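Side-chain contacts in DUF2666 domain-containing protein (PDB 3V68), which is of unknown function but probably binds double-stranded DNA: residues N112-E117 with Q210-F215; L105-L110 with A225-L230; D135-T140 with A168-T173. All coordinates share one frame; numbering follows the deposited sequence. Where two conformers were deposited one is given.

Contact 1 of 3, residues N112-E117 with Q210-F215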
loop_
_atom_site.group_PDB
_atom_site.type_symbol
_atom_site.label_atom_id
_atom_site.label_comp_id
_atom_site.label_asym_id
_atom_site.label_seq_id
_atom_site.Cartn_x
_atom_site.Cartn_y
_atom_site.Cartn_z
ATOM N N ASN A 112 -10.653 7.952 -1.754
ATOM C CA ASN A 112 -11.445 9.154 -1.506
ATOM C C ASN A 112 -12.700 8.899 -0.666
ATOM O O ASN A 112 -13.420 9.842 -0.331
ATOM C CB ASN A 112 -11.804 9.855 -2.824
ATOM C CG ASN A 112 -10.582 10.360 -3.572
ATOM O OD1 ASN A 112 -9.667 10.941 -2.985
ATOM N ND2 ASN A 112 -10.570 10.147 -4.883
ATOM N N GLU A 113 -12.946 7.632 -0.327
ATOM C CA GLU A 113 -14.101 7.220 0.490
ATOM C C GLU A 113 -13.701 6.923 1.940
ATOM O O GLU A 113 -14.520 7.026 2.857
ATOM C CB GLU A 113 -14.761 5.968 -0.103
ATOM C CG GLU A 113 -15.259 6.093 -1.547
ATOM C CD GLU A 113 -16.735 6.442 -1.652
ATOM O OE1 GLU A 113 -17.482 6.245 -0.670
ATOM O OE2 GLU A 113 -17.153 6.904 -2.732
ATOM N N LEU A 114 -12.440 6.537 2.132
ATOM C CA LEU A 114 -11.929 6.093 3.431
ATOM C C LEU A 114 -10.517 6.625 3.670
ATOM O O LEU A 114 -9.824 6.978 2.713
ATOM C CB LEU A 114 -11.914 4.562 3.490
ATOM C CG LEU A 114 -13.236 3.799 3.600
ATOM C CD1 LEU A 114 -13.004 2.341 3.272
ATOM C CD2 LEU A 114 -13.842 3.943 4.992
ATOM N N PRO A 115 -10.077 6.685 4.944
ATOM C CA PRO A 115 -8.696 7.078 5.208
ATOM C C PRO A 115 -7.730 5.930 4.886
ATOM O O PRO A 115 -7.285 5.195 5.777
ATOM C CB PRO A 115 -8.706 7.418 6.702
ATOM C CG PRO A 115 -9.784 6.557 7.267
ATOM C CD PRO A 115 -10.833 6.461 6.193
ATOM N N ILE A 116 -7.437 5.789 3.597
ATOM C CA ILE A 116 -6.575 4.732 3.078
ATOM C C ILE A 116 -5.125 5.214 3.048
ATOM O O ILE A 116 -4.233 4.587 3.631
ATOM C CB ILE A 116 -7.027 4.302 1.653
ATOM C CG1 ILE A 116 -8.468 3.755 1.659
ATOM C CG2 ILE A 116 -6.041 3.307 1.042
ATOM C CD1 ILE A 116 -8.740 2.646 2.690
ATOM N N GLU A 117 -4.895 6.329 2.362
ATOM C CA GLU A 117 -3.610 7.002 2.432
ATOM C C GLU A 117 -3.420 7.556 3.838
ATOM O O GLU A 117 -4.383 7.934 4.506
ATOM C CB GLU A 117 -3.523 8.127 1.398
ATOM C CG GLU A 117 -3.518 7.612 -0.040
ATOM C CD GLU A 117 -3.303 8.706 -1.069
ATOM O OE1 GLU A 117 -4.057 9.707 -1.064
ATOM O OE2 GLU A 117 -2.384 8.563 -1.898
ATOM N N GLN A 210 -20.487 1.142 9.455
ATOM C CA GLN A 210 -20.989 1.953 10.554
ATOM C C GLN A 210 -20.101 1.833 11.792
ATOM O O GLN A 210 -19.765 2.833 12.422
ATOM C CB GLN A 210 -22.434 1.578 10.876
ATOM C CG GLN A 210 -23.074 2.442 11.954
ATOM C CD GLN A 210 -23.237 3.896 11.544
ATOM O OE1 GLN A 210 -23.376 4.217 10.363
ATOM N NE2 GLN A 210 -23.223 4.784 12.526
ATOM N N LEU A 211 -19.706 0.603 12.121
ATOM C CA LEU A 211 -18.800 0.381 13.238
ATOM C C LEU A 211 -17.469 1.104 13.030
ATOM O O LEU A 211 -16.942 1.727 13.958
ATOM C CB LEU A 211 -18.585 -1.117 13.484
ATOM C CG LEU A 211 -17.784 -1.472 14.742
ATOM C CD1 LEU A 211 -18.484 -1.010 16.012
ATOM C CD2 LEU A 211 -17.479 -2.964 14.808
ATOM N N PHE A 212 -16.942 1.048 11.808
ATOM C CA PHE A 212 -15.746 1.813 11.497
ATOM C C PHE A 212 -15.952 3.322 11.716
ATOM O O PHE A 212 -15.090 3.996 12.285
ATOM C CB PHE A 212 -15.254 1.564 10.069
ATOM C CG PHE A 212 -14.358 2.659 9.569
ATOM C CD1 PHE A 212 -13.013 2.682 9.920
ATOM C CD2 PHE A 212 -14.882 3.713 8.819
ATOM C CE1 PHE A 212 -12.193 3.725 9.511
ATOM C CE2 PHE A 212 -14.072 4.754 8.405
ATOM C CZ PHE A 212 -12.720 4.759 8.750
ATOM N N ARG A 213 -17.086 3.844 11.253
ATOM C CA ARG A 213 -17.356 5.276 11.388
ATOM C C ARG A 213 -17.463 5.731 12.838
ATOM O O ARG A 213 -17.155 6.877 13.156
ATOM C CB ARG A 213 -18.602 5.676 10.604
ATOM C CG ARG A 213 -18.454 5.514 9.107
ATOM C CD ARG A 213 -19.482 6.349 8.375
ATOM N NE ARG A 213 -19.572 5.993 6.964
ATOM C CZ ARG A 213 -18.735 6.414 6.020
ATOM N NH1 ARG A 213 -17.719 7.216 6.321
ATOM N NH2 ARG A 213 -18.918 6.027 4.766
ATOM N N GLU A 214 -17.876 4.821 13.715
ATOM C CA GLU A 214 -17.995 5.110 15.134
ATOM C C GLU A 214 -16.686 4.948 15.899
ATOM O O GLU A 214 -16.631 5.237 17.100
ATOM C CB GLU A 214 -19.075 4.226 15.751
ATOM C CG GLU A 214 -20.461 4.560 15.248
ATOM C CD GLU A 214 -21.458 3.454 15.475
ATOM O OE1 GLU A 214 -22.638 3.659 15.130
ATOM O OE2 GLU A 214 -21.066 2.382 15.983
ATOM N N PHE A 215 -15.637 4.485 15.214
ATOM C CA PHE A 215 -14.347 4.272 15.859
ATOM C C PHE A 215 -13.717 5.600 16.232
ATOM O O PHE A 215 -13.494 6.461 15.378
ATOM C CB PHE A 215 -13.408 3.438 14.976
ATOM C CG PHE A 215 -12.008 3.306 15.523
ATOM C CD1 PHE A 215 -11.710 2.359 16.498
ATOM C CD2 PHE A 215 -10.990 4.129 15.052
ATOM C CE1 PHE A 215 -10.411 2.238 17.003
ATOM C CE2 PHE A 215 -9.689 4.011 15.544
ATOM C CZ PHE A 215 -9.401 3.069 16.526
#

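Contact 2 of 3, residues L105-L110 with A225-L230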
loop_
_atom_site.group_PDB
_atom_site.type_symbol
_atom_site.label_atom_id
_atom_site.label_comp_id
_atom_site.label_asym_id
_atom_site.label_seq_id
_atom_site.Cartn_x
_atom_site.Cartn_y
_atom_site.Cartn_z
ATOM N N LEU A 105 -6.531 -1.942 -7.274
ATOM C CA LEU A 105 -7.877 -1.458 -7.562
ATOM C C LEU A 105 -8.584 -0.978 -6.289
ATOM O O LEU A 105 -9.185 0.092 -6.270
ATOM C CB LEU A 105 -8.704 -2.542 -8.261
ATOM C CG LEU A 105 -10.131 -2.165 -8.665
ATOM C CD1 LEU A 105 -10.118 -1.025 -9.678
ATOM C CD2 LEU A 105 -10.885 -3.367 -9.213
ATOM N N THR A 106 -8.490 -1.771 -5.227
ATOM C CA THR A 106 -9.115 -1.429 -3.953
ATOM C C THR A 106 -8.632 -0.078 -3.409
ATOM O O THR A 106 -9.445 0.756 -2.998
ATOM C CB THR A 106 -8.910 -2.562 -2.921
ATOM O OG1 THR A 106 -9.498 -3.764 -3.429
ATOM C CG2 THR A 106 -9.554 -2.218 -1.580
ATOM N N ARG A 107 -7.320 0.154 -3.434
ATOM C CA ARG A 107 -6.774 1.431 -2.991
ATOM C C ARG A 107 -7.321 2.592 -3.822
ATOM O O ARG A 107 -7.758 3.593 -3.270
ATOM C CB ARG A 107 -5.241 1.437 -3.037
ATOM C CG ARG A 107 -4.616 2.824 -2.746
ATOM C CD ARG A 107 -3.079 2.792 -2.673
ATOM N NE ARG A 107 -2.634 2.158 -1.437
ATOM C CZ ARG A 107 -2.116 2.796 -0.392
ATOM N NH1 ARG A 107 -1.907 4.110 -0.421
ATOM N NH2 ARG A 107 -1.764 2.099 0.679
ATOM N N GLU A 108 -7.296 2.451 -5.146
ATOM C CA GLU A 108 -7.706 3.553 -6.013
ATOM C C GLU A 108 -9.201 3.843 -5.913
ATOM O O GLU A 108 -9.611 5.006 -5.921
ATOM C CB GLU A 108 -7.268 3.309 -7.461
ATOM C CG GLU A 108 -5.747 3.311 -7.655
ATOM C CD GLU A 108 -5.054 4.524 -7.038
ATOM O OE1 GLU A 108 -5.348 5.663 -7.464
ATOM O OE2 GLU A 108 -4.211 4.338 -6.134
ATOM N N ILE A 109 -10.006 2.791 -5.782
ATOM C CA ILE A 109 -11.462 2.952 -5.671
ATOM C C ILE A 109 -11.876 3.568 -4.331
ATOM O O ILE A 109 -12.827 4.349 -4.273
ATOM C CB ILE A 109 -12.222 1.612 -5.916
ATOM C CG1 ILE A 109 -12.042 1.120 -7.365
ATOM C CG2 ILE A 109 -13.715 1.736 -5.564
ATOM C CD1 ILE A 109 -12.538 2.084 -8.459
ATOM N N LEU A 110 -11.155 3.236 -3.262
ATOM C CA LEU A 110 -11.585 3.621 -1.916
ATOM C C LEU A 110 -10.880 4.811 -1.279
ATOM O O LEU A 110 -11.340 5.311 -0.257
ATOM C CB LEU A 110 -11.488 2.422 -0.967
ATOM C CG LEU A 110 -12.309 1.183 -1.316
ATOM C CD1 LEU A 110 -12.058 0.119 -0.266
ATOM C CD2 LEU A 110 -13.796 1.502 -1.425
ATOM N N ALA A 225 -7.801 1.244 11.562
ATOM C CA ALA A 225 -9.188 0.827 11.682
ATOM C C ALA A 225 -9.792 0.569 10.306
ATOM O O ALA A 225 -10.494 -0.420 10.119
ATOM C CB ALA A 225 -9.998 1.855 12.456
ATOM N N ALA A 226 -9.502 1.443 9.337
ATOM C CA ALA A 226 -9.977 1.213 7.974
ATOM C C ALA A 226 -9.418 -0.085 7.394
ATOM O O ALA A 226 -10.155 -0.869 6.796
ATOM C CB ALA A 226 -9.646 2.394 7.074
ATOM N N ARG A 227 -8.123 -0.316 7.587
ATOM C CA ARG A 227 -7.487 -1.532 7.094
ATOM C C ARG A 227 -8.082 -2.775 7.756
ATOM O O ARG A 227 -8.331 -3.773 7.085
ATOM C CB ARG A 227 -5.977 -1.468 7.301
ATOM C CG ARG A 227 -5.298 -0.590 6.265
ATOM C CD ARG A 227 -3.902 -0.174 6.693
ATOM N NE ARG A 227 -3.171 0.378 5.553
ATOM C CZ ARG A 227 -3.345 1.605 5.066
ATOM N NH1 ARG A 227 -4.217 2.443 5.623
ATOM N NH2 ARG A 227 -2.642 1.994 4.015
ATOM N N GLU A 228 -8.310 -2.709 9.066
ATOM C CA GLU A 228 -8.908 -3.834 9.779
ATOM C C GLU A 228 -10.323 -4.126 9.285
ATOM O O GLU A 228 -10.677 -5.288 9.064
ATOM C CB GLU A 228 -8.888 -3.602 11.293
ATOM C CG GLU A 228 -9.395 -4.792 12.126
ATOM C CD GLU A 228 -8.564 -6.061 11.979
ATOM O OE1 GLU A 228 -7.398 -5.993 11.541
ATOM O OE2 GLU A 228 -9.084 -7.141 12.332
ATOM N N MET A 229 -11.122 -3.074 9.099
ATOM C CA MET A 229 -12.487 -3.220 8.585
ATOM C C MET A 229 -12.478 -3.903 7.218
ATOM O O MET A 229 -13.221 -4.860 6.981
ATOM C CB MET A 229 -13.186 -1.859 8.510
ATOM C CG MET A 229 -14.623 -1.911 7.992
ATOM S SD MET A 229 -14.763 -1.836 6.195
ATOM C CE MET A 229 -14.462 -0.100 5.893
ATOM N N LEU A 230 -11.611 -3.421 6.334
ATOM C CA LEU A 230 -11.459 -4.002 4.998
ATOM C C LEU A 230 -10.984 -5.457 5.016
ATOM O O LEU A 230 -11.422 -6.259 4.193
ATOM C CB LEU A 230 -10.533 -3.141 4.136
ATOM C CG LEU A 230 -11.073 -1.755 3.781
ATOM C CD1 LEU A 230 -9.979 -0.928 3.148
ATOM C CD2 LEU A 230 -12.316 -1.809 2.893
#

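Contact 3 of 3, residues D135-T140 with A168-T173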
loop_
_atom_site.group_PDB
_atom_site.type_symbol
_atom_site.label_atom_id
_atom_site.label_comp_id
_atom_site.label_asym_id
_atom_site.label_seq_id
_atom_site.Cartn_x
_atom_site.Cartn_y
_atom_site.Cartn_z
ATOM N N ASP A 135 19.993 5.499 -11.740
ATOM C CA ASP A 135 18.597 5.232 -11.409
ATOM C C ASP A 135 18.537 4.230 -10.261
ATOM O O ASP A 135 19.328 3.285 -10.213
ATOM C CB ASP A 135 17.844 4.689 -12.631
ATOM C CG ASP A 135 17.443 5.778 -13.618
ATOM O OD1 ASP A 135 17.751 6.969 -13.388
ATOM O OD2 ASP A 135 16.812 5.433 -14.640
ATOM N N HIS A 136 17.608 4.442 -9.333
ATOM C CA HIS A 136 17.554 3.640 -8.111
ATOM C C HIS A 136 16.277 3.877 -7.315
ATOM O O HIS A 136 15.559 4.853 -7.536
ATOM C CB HIS A 136 18.740 3.984 -7.202
ATOM C CG HIS A 136 18.650 5.353 -6.604
ATOM N ND1 HIS A 136 19.044 6.484 -7.284
ATOM C CD2 HIS A 136 18.163 5.778 -5.413
ATOM C CE1 HIS A 136 18.832 7.546 -6.525
ATOM N NE2 HIS A 136 18.291 7.146 -5.387
ATOM N N ILE A 137 16.022 2.965 -6.381
ATOM C CA ILE A 137 15.095 3.180 -5.278
ATOM C C ILE A 137 15.918 3.020 -4.006
ATOM O O ILE A 137 16.712 2.086 -3.897
ATOM C CB ILE A 137 13.951 2.131 -5.267
ATOM C CG1 ILE A 137 13.284 1.998 -6.650
ATOM C CG2 ILE A 137 12.939 2.438 -4.149
ATOM C CD1 ILE A 137 12.536 3.227 -7.139
ATOM N N ASN A 138 15.738 3.925 -3.048
ATOM C CA ASN A 138 16.489 3.866 -1.795
ATOM C C ASN A 138 15.658 4.243 -0.569
ATOM O O ASN A 138 15.294 5.409 -0.394
ATOM C CB ASN A 138 17.751 4.741 -1.895
ATOM C CG ASN A 138 18.387 5.018 -0.544
ATOM O OD1 ASN A 138 18.489 4.133 0.308
ATOM N ND2 ASN A 138 18.812 6.262 -0.339
ATOM N N PHE A 139 15.353 3.248 0.264
ATOM C CA PHE A 139 14.805 3.482 1.598
ATOM C C PHE A 139 15.822 3.003 2.619
ATOM O O PHE A 139 16.119 1.810 2.698
ATOM C CB PHE A 139 13.470 2.751 1.805
ATOM C CG PHE A 139 12.851 2.980 3.167
ATOM C CD1 PHE A 139 11.975 4.036 3.368
ATOM C CD2 PHE A 139 13.153 2.146 4.246
ATOM C CE1 PHE A 139 11.396 4.262 4.613
ATOM C CE2 PHE A 139 12.586 2.364 5.503
ATOM C CZ PHE A 139 11.703 3.431 5.686
ATOM N N THR A 140 16.344 3.933 3.410
ATOM C CA THR A 140 17.340 3.604 4.419
ATOM C C THR A 140 16.903 4.178 5.753
ATOM O O THR A 140 16.624 5.375 5.862
ATOM C CB THR A 140 18.743 4.129 4.023
ATOM O OG1 THR A 140 19.166 3.490 2.817
ATOM C CG2 THR A 140 19.765 3.841 5.113
ATOM N N ALA A 168 6.536 -2.222 -2.885
ATOM C CA ALA A 168 5.548 -2.854 -2.010
ATOM C C ALA A 168 6.142 -3.210 -0.645
ATOM O O ALA A 168 5.485 -3.032 0.388
ATOM C CB ALA A 168 4.946 -4.092 -2.682
ATOM N N SER A 169 7.379 -3.705 -0.655
ATOM C CA SER A 169 8.105 -4.041 0.570
ATOM C C SER A 169 8.370 -2.804 1.426
ATOM O O SER A 169 8.227 -2.847 2.647
ATOM C CB SER A 169 9.423 -4.745 0.239
ATOM O OG SER A 169 10.020 -5.271 1.414
ATOM N N ILE A 170 8.743 -1.701 0.778
ATOM C CA ILE A 170 8.953 -0.433 1.479
ATOM C C ILE A 170 7.641 0.052 2.092
ATOM O O ILE A 170 7.613 0.499 3.240
ATOM C CB ILE A 170 9.565 0.635 0.548
ATOM C CG1 ILE A 170 11.020 0.274 0.239
ATOM C CG2 ILE A 170 9.480 2.034 1.181
ATOM C CD1 ILE A 170 11.611 1.007 -0.947
ATOM N N ASN A 171 6.549 -0.071 1.341
ATOM C CA ASN A 171 5.242 0.299 1.859
ATOM C C ASN A 171 4.900 -0.509 3.108
ATOM O O ASN A 171 4.392 0.037 4.085
ATOM C CB ASN A 171 4.165 0.102 0.790
ATOM C CG ASN A 171 2.796 0.544 1.259
ATOM O OD1 ASN A 171 1.841 -0.247 1.279
ATOM N ND2 ASN A 171 2.685 1.806 1.637
ATOM N N GLU A 172 5.195 -1.806 3.072
ATOM C CA GLU A 172 4.936 -2.679 4.214
ATOM C C GLU A 172 5.711 -2.243 5.447
ATOM O O GLU A 172 5.170 -2.238 6.545
ATOM C CB GLU A 172 5.223 -4.136 3.854
ATOM C CG GLU A 172 4.132 -4.728 2.980
ATOM C CD GLU A 172 4.563 -5.974 2.241
ATOM O OE1 GLU A 172 5.781 -6.257 2.186
ATOM O OE2 GLU A 172 3.663 -6.664 1.709
ATOM N N THR A 173 6.965 -1.840 5.258
ATOM C CA THR A 173 7.765 -1.321 6.366
ATOM C C THR A 173 7.113 -0.079 6.963
ATOM O O THR A 173 6.982 0.042 8.188
ATOM C CB THR A 173 9.199 -0.998 5.915
ATOM O OG1 THR A 173 9.894 -2.225 5.666
ATOM C CG2 THR A 173 9.960 -0.183 6.976
#

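Contact 1 of 3, residues N112-E117 with Q210-F215
Phe212 has the largest share of the buried surface, and its ring meets Leu114 and Pro115 in the loop after helix 91-110. It sits in the last turn of helix 202-213. CG lies anti to the backbone N (chi1 160°), which sends the ring out toward the loop. Two neighbouring ring atoms do the touching. Phe212 CE2 lies 3.5 Å from Leu114 CD2, and the two side chains pass alongside, running opposite ways. Phe212 CZ lies 3.6 Å from Pro115 CD, with Pro115 CG at 3.7 Å from the same CZ. An inverse gamma turn is centred on Pro115, closed by a weak bond from Ile116 N to Leu114 O. With this turn, the Leu114 methyl and the Pro115 ring both meet the Phe212 ring. Ala226 of helix 219-231 and Phe193 also touch Phe212. The charged neighbours do not join: Glu113 OE1 and Arg213 NH2 stay 5.6 Å apart, and Glu113 OE2 instead forms a salt bridge with Lys69. The contact between the loop and the helix is therefore apolar, so it probably rests on shape fit and exclusion of water.

Contact 2 of 3, residues L105-L110 with A225-L230
Leu110 and Leu230 reach toward each other tip to tip and make the tight part of this helix-to-helix contact. Leu110 CD1 is 3.7 Å from Leu230 CD2 and 4.1 Å from Leu230 CD1. Both side chains are buried. Helix 66-73 packs against the pair, and Leu70 touches both leucines. The backbones stay well apart, and the nearest CA atoms, those of Arg107 and Arg227, are 10.5 Å from each other. Only side-chain ends span the interval.

The looser side is polar. Here Arg107 NH2 and Arg227 NH2 come within 3.5 Å, but two donors cannot bond to each other. The guanidinium planes are turned 68° apart, and Arg107 NH2 approaches the rim of the Arg227 guanidinium, close to its plane. A bend in Arg107 at chi3 (-73°) turns its guanidinium toward the outstretched Arg227. What gathers them is Asp238, which forms salt bridges through OD1 to Arg107 NH2 and through OD2 to Arg227 NE. Arg107 NE also forms a hydrogen bond with Val237 O. The carboxylate probably offsets much of the paired positive charge. Arg227 is partly exposed, and a bound methylpentanediol, probably from the crystallisation liquor, lies about 4 Å from its side chain.

This is buried helix-helix packing between helix 91-110 and helix 219-231. It joins the two DUF2666 sequence ranges, with the salt bridges to Asp238 beside it.

Contact 3 of 3, residues D135-T140 with A168-T173
Apolar packing between Phe139, Ile137, Ile170 and Thr173 makes up the whole of this contact. Ile170 CD1 fits between two strand residues, 3.8 Å from Ile137 CG2 and 3.8 Å from Phe139 CB. Its other branch, Ile170 CG2, lies 3.9 Å from Phe139 CD1. Phe139 CG is anti to the backbone N (chi1 -179°), which carries the ring along the helix, where Phe139 CE2 is 3.9 Å from Thr173 CG2. Replacing Ile170 by an alanine would probably open a gap beside Ile137 and leave the Phe139 ring less firmly held.

Strand 136-140 and helix 168-173 run nearly parallel, 18° apart, with their axes 10.1 Å from each other. This is a helix laid on one face of an antiparallel four-stranded sheet, as in two-layer alpha/beta folds. Helix 26-43 also covers this face, touching Phe139 through Leu33.

The polar groups bond elsewhere. Thr173 OG1 and Ser169 OG both form hydrogen bonds with Lys150 NZ of strand 146-153. The CB of Asn138 leaves the backbone away from the helix. Asn138 OD1 accepts a 2.7 Å hydrogen bond from Thr140 OG1, in the carbonyl plane at a C=O...donor angle of 147°. Asn138 ND2 forms one with Glu7 OE1.

Contacts 1 and 2 are neighbours, with centres 9 Å apart. They meet directly where Ile116 O lies 2.9 Å from Arg227 NH1, a probable hydrogen bond, and where Phe215 CD2 packs 3.6 Å from Ala225 CB. Helices 202-213 and 219-231 follow each other in the chain. Contact 3 lies on the other side of the chain's centre, its own centre about 21 Å from that of contact 2 and 27 Å from that of contact 1. Its nearest atoms come within about 4 Å of contact 2 without touching. Asp238, the partner of the arginines, also touches Asn171 of 168-173. The bound methylpentanediol, about 4 Å from the Arg227 side chain, belongs with contact 2.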